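CRISPR-associated endonuclease Cas9 (PDB 5X2H) uses a guide RNA to recognise matching DNA of mobile genetic elements and cleaves both strands with its RuvC-like and HNH nuclease domains. Local coordinates at residues F205-L210 with V235-R240. Numbering follows the deposited sequence.
With nucleotides of chain B.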
loop_
_atom_site.group_PDB
_atom_site.type_symbol
_atom_site.label_atom_id
_atom_site.label_comp_id
_atom_site.label_asym_id
_atom_site.label_seq_id
_atom_site.Cartn_x
_atom_site.Cartn_y
_atom_site.Cartn_z
ATOM N N PHE A 205 0.647 8.612 31.971
ATOM C CA PHE A 205 1.055 9.644 32.920
ATOM C C PHE A 205 0.269 10.932 32.718
ATOM O O PHE A 205 -0.028 11.633 33.692
ATOM C CB PHE A 205 2.556 9.911 32.806
ATOM C CG PHE A 205 3.411 8.792 33.329
ATOM C CD1 PHE A 205 3.373 8.445 34.669
ATOM C CD2 PHE A 205 4.258 8.092 32.484
ATOM C CE1 PHE A 205 4.157 7.416 35.158
ATOM C CE2 PHE A 205 5.045 7.062 32.966
ATOM C CZ PHE A 205 4.995 6.723 34.307
ATOM N N LEU A 206 -0.082 11.257 31.473
ATOM C CA LEU A 206 -0.890 12.446 31.231
ATOM C C LEU A 206 -2.337 12.232 31.656
ATOM O O LEU A 206 -3.016 13.190 32.045
ATOM C CB LEU A 206 -0.804 12.843 29.757
ATOM C CG LEU A 206 0.549 13.434 29.345
ATOM C CD1 LEU A 206 0.952 12.959 27.975
ATOM C CD2 LEU A 206 0.507 14.955 29.387
ATOM N N LYS A 207 -2.825 10.991 31.594
ATOM C CA LYS A 207 -4.127 10.700 32.177
ATOM C C LYS A 207 -4.086 10.822 33.694
ATOM O O LYS A 207 -5.062 11.270 34.305
ATOM C CB LYS A 207 -4.596 9.305 31.758
ATOM C CG LYS A 207 -6.049 9.013 32.096
ATOM C CD LYS A 207 -6.499 7.681 31.515
ATOM C CE LYS A 207 -7.993 7.474 31.706
ATOM N NZ LYS A 207 -8.462 6.228 31.036
ATOM N N ASP A 208 -2.962 10.447 34.314
ATOM C CA ASP A 208 -2.818 10.618 35.756
ATOM C C ASP A 208 -2.831 12.091 36.140
ATOM O O ASP A 208 -3.369 12.458 37.190
ATOM C CB ASP A 208 -1.529 9.957 36.244
ATOM C CG ASP A 208 -1.528 8.455 36.043
ATOM O OD1 ASP A 208 -2.622 7.853 36.022
ATOM O OD2 ASP A 208 -0.430 7.875 35.905
ATOM N N GLU A 209 -2.246 12.949 35.304
ATOM C CA GLU A 209 -2.195 14.370 35.633
ATOM C C GLU A 209 -3.588 14.988 35.611
ATOM O O GLU A 209 -3.981 15.688 36.551
ATOM C CB GLU A 209 -1.264 15.105 34.671
ATOM C CG GLU A 209 -1.196 16.602 34.930
ATOM C CD GLU A 209 -0.302 17.335 33.949
ATOM O OE1 GLU A 209 -0.311 18.585 33.958
ATOM O OE2 GLU A 209 0.405 16.664 33.166
ATOM N N LEU A 210 -4.351 14.732 34.545
ATOM C CA LEU A 210 -5.696 15.290 34.455
ATOM C C LEU A 210 -6.604 14.761 35.563
ATOM O O LEU A 210 -7.479 15.491 36.042
ATOM C CB LEU A 210 -6.292 14.995 33.078
ATOM C CG LEU A 210 -7.559 15.769 32.716
ATOM C CD1 LEU A 210 -7.384 17.249 33.008
ATOM C CD2 LEU A 210 -7.913 15.549 31.249
ATOM N N VAL A 235 -13.621 10.954 26.848
ATOM C CA VAL A 235 -13.536 11.530 25.508
ATOM C C VAL A 235 -12.087 11.835 25.139
ATOM O O VAL A 235 -11.654 11.576 24.011
ATOM C CB VAL A 235 -14.424 12.786 25.407
ATOM C CG1 VAL A 235 -14.090 13.580 24.154
ATOM C CG2 VAL A 235 -15.897 12.395 25.406
ATOM N N ALA A 236 -11.313 12.376 26.082
ATOM C CA ALA A 236 -9.948 12.783 25.767
ATOM C C ALA A 236 -9.046 11.591 25.474
ATOM O O ALA A 236 -8.098 11.713 24.687
ATOM C CB ALA A 236 -9.364 13.612 26.911
ATOM N N PHE A 237 -9.321 10.434 26.080
ATOM C CA PHE A 237 -8.416 9.294 25.995
ATOM C C PHE A 237 -9.038 8.097 25.289
ATOM O O PHE A 237 -8.495 6.991 25.363
ATOM C CB PHE A 237 -7.932 8.907 27.392
ATOM C CG PHE A 237 -7.062 9.951 28.029
ATOM C CD1 PHE A 237 -5.706 9.996 27.756
ATOM C CD2 PHE A 237 -7.603 10.902 28.876
ATOM C CE1 PHE A 237 -4.901 10.959 28.329
ATOM C CE2 PHE A 237 -6.801 11.870 29.453
ATOM C CZ PHE A 237 -5.449 11.898 29.177
ATOM N N TYR A 238 -10.157 8.295 24.600
ATOM C CA TYR A 238 -10.763 7.212 23.839
ATOM C C TYR A 238 -9.862 6.813 22.678
ATOM O O TYR A 238 -9.242 7.661 22.031
ATOM C CB TYR A 238 -12.140 7.626 23.319
ATOM C CG TYR A 238 -12.797 6.582 22.446
ATOM C CD1 TYR A 238 -13.400 5.463 23.003
ATOM C CD2 TYR A 238 -12.813 6.717 21.063
ATOM C CE1 TYR A 238 -14.001 4.507 22.209
ATOM C CE2 TYR A 238 -13.413 5.768 20.261
ATOM C CZ TYR A 238 -14.003 4.664 20.836
ATOM O OH TYR A 238 -14.600 3.715 20.039
ATOM N N LYS A 239 -9.786 5.508 22.419
ATOM C CA LYS A 239 -8.994 4.974 21.318
ATOM C C LYS A 239 -9.757 3.819 20.691
ATOM O O LYS A 239 -10.117 2.864 21.384
ATOM C CB LYS A 239 -7.614 4.509 21.793
ATOM C CG LYS A 239 -6.711 4.047 20.657
ATOM C CD LYS A 239 -5.435 3.401 21.169
ATOM C CE LYS A 239 -4.367 3.395 20.085
ATOM N NZ LYS A 239 -3.390 2.286 20.251
ATOM N N ARG A 240 -10.001 3.906 19.385
ATOM C CA ARG A 240 -10.728 2.853 18.689
ATOM C C ARG A 240 -9.872 1.599 18.569
ATOM O O ARG A 240 -8.651 1.673 18.397
ATOM C CB ARG A 240 -11.151 3.328 17.298
ATOM C CG ARG A 240 -12.149 4.473 17.303
ATOM C CD ARG A 240 -12.080 5.286 16.016
ATOM N NE ARG A 240 -13.003 6.417 16.052
ATOM C CZ ARG A 240 -12.741 7.576 16.651
ATOM N NH1 ARG A 240 -11.580 7.763 17.265
ATOM N NH2 ARG A 240 -13.642 8.548 16.639
ATOM P P U B 16 -8.759 2.941 11.360
ATOM O OP1 U B 16 -10.161 3.313 11.673
ATOM O OP2 U B 16 -7.948 3.815 10.477
ATOM O "O5'" U B 16 -7.962 2.802 12.732
ATOM C "C5'" U B 16 -8.512 2.085 13.825
ATOM C "C4'" U B 16 -7.579 2.076 15.012
ATOM O "O4'" U B 16 -6.355 1.365 14.688
ATOM C "C3'" U B 16 -7.089 3.429 15.497
ATOM O "O3'" U B 16 -8.050 4.127 16.269
ATOM C "C2'" U B 16 -5.831 3.059 16.272
ATOM O "O2'" U B 16 -6.166 2.535 17.547
ATOM C "C1'" U B 16 -5.278 1.915 15.421
ATOM N N1 U B 16 -4.219 2.365 14.484
ATOM C C2 U B 16 -2.945 2.530 15.003
ATOM O O2 U B 16 -2.671 2.327 16.173
ATOM N N3 U B 16 -1.993 2.937 14.103
ATOM C C4 U B 16 -2.176 3.197 12.759
ATOM O O4 U B 16 -1.214 3.561 12.072
ATOM C C5 U B 16 -3.519 3.006 12.299
ATOM C C6 U B 16 -4.469 2.604 13.152
ATOM P P U B 17 -7.930 5.717 16.472
ATOM O OP1 U B 17 -9.120 6.158 17.243
ATOM O OP2 U B 17 -7.628 6.352 15.164
ATOM O "O5'" U B 17 -6.663 5.876 17.418
ATOM C "C5'" U B 17 -5.700 6.891 17.201
ATOM C "C4'" U B 17 -4.424 6.566 17.927
ATOM O "O4'" U B 17 -3.711 5.512 17.222
ATOM C "C3'" U B 17 -3.404 7.684 18.026
ATOM O "O3'" U B 17 -3.699 8.632 19.034
ATOM C "C2'" U B 17 -2.111 6.920 18.255
ATOM O "O2'" U B 17 -2.043 6.443 19.589
ATOM C "C1'" U B 17 -2.317 5.725 17.328
ATOM N N1 U B 17 -1.774 5.998 15.978
ATOM C C2 U B 17 -0.401 5.972 15.840
ATOM O O2 U B 17 0.350 5.732 16.772
ATOM N N3 U B 17 0.059 6.235 14.570
ATOM C C4 U B 17 -0.701 6.516 13.452
ATOM O O4 U B 17 -0.144 6.733 12.375
ATOM C C5 U B 17 -2.115 6.527 13.679
ATOM C C6 U B 17 -2.589 6.274 14.904
ATOM P P U B 65 -16.623 8.830 14.678
ATOM O OP1 U B 65 -15.668 8.002 15.454
ATOM O OP2 U B 65 -16.268 10.226 14.332
ATOM O "O5'" U B 65 -16.950 8.048 13.330
ATOM C "C5'" U B 65 -17.464 6.726 13.373
ATOM C "C4'" U B 65 -17.996 6.296 12.031
ATOM O "O4'" U B 65 -19.118 7.131 11.644
ATOM C "C3'" U B 65 -17.035 6.429 10.864
ATOM O "O3'" U B 65 -16.080 5.389 10.808
ATOM C "C2'" U B 65 -17.982 6.460 9.673
ATOM O "O2'" U B 65 -18.468 5.157 9.383
ATOM C "C1'" U B 65 -19.138 7.280 10.238
ATOM N N1 U B 65 -19.018 8.716 9.899
ATOM C C2 U B 65 -19.359 9.083 8.611
ATOM O O2 U B 65 -19.735 8.286 7.768
ATOM N N3 U B 65 -19.241 10.422 8.341
ATOM C C4 U B 65 -18.826 11.407 9.209
ATOM O O4 U B 65 -18.779 12.570 8.812
ATOM C C5 U B 65 -18.495 10.949 10.524
ATOM C C6 U B 65 -18.599 9.648 10.817
#
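K207 lies across one face of the F237 ring, a CH-pi contact that joins helix 203-219 to the residue following helix 226-236 in the helical recognition (REC) lobe of Cas9, which also holds the guide RNA. K207 CB stands 3.9 Å from the centroid of the ring, displaced toward its rim, while F237 CZ comes within 3.5 Å of K207 CA. A chi1 of -169° places K207 CG beside its own carbonyl carbon, and the extended chain then carries CG and CD obliquely over the ring. Lysine suits this partly exposed place because its apolar methylenes can coat an aromatic face while the ammonium continues past it. Phenylalanine offers that broad face and also an edge, where L210 CD2 lies near the ring plane, 4.2 Å from F237 CE2; the branched leucine suits this buried place.

F237 is the first residue to leave helical geometry after helix 226-236, and its ring projects from there to meet K207 and L210. R135 touches its side chain, and R135 NH1 donates hydrogen bonds to the carbonyl oxygens of A236 and Y238. Three residues on, the loop meets the RNA backbone. R240 N donates to OP1 of U17 of chain B, and R240 NH1 reaches the same oxygen at 2.9 Å. Arginine fits here because its planar guanidinium points N-H groups from its edge at two phosphates, the second being that of U65 of chain B, to which the NE bond is weak. The carbonyl of R240 in turn receives a bond from the ribose of U16 of chain B, O2' to R240 O, 2.8 Å.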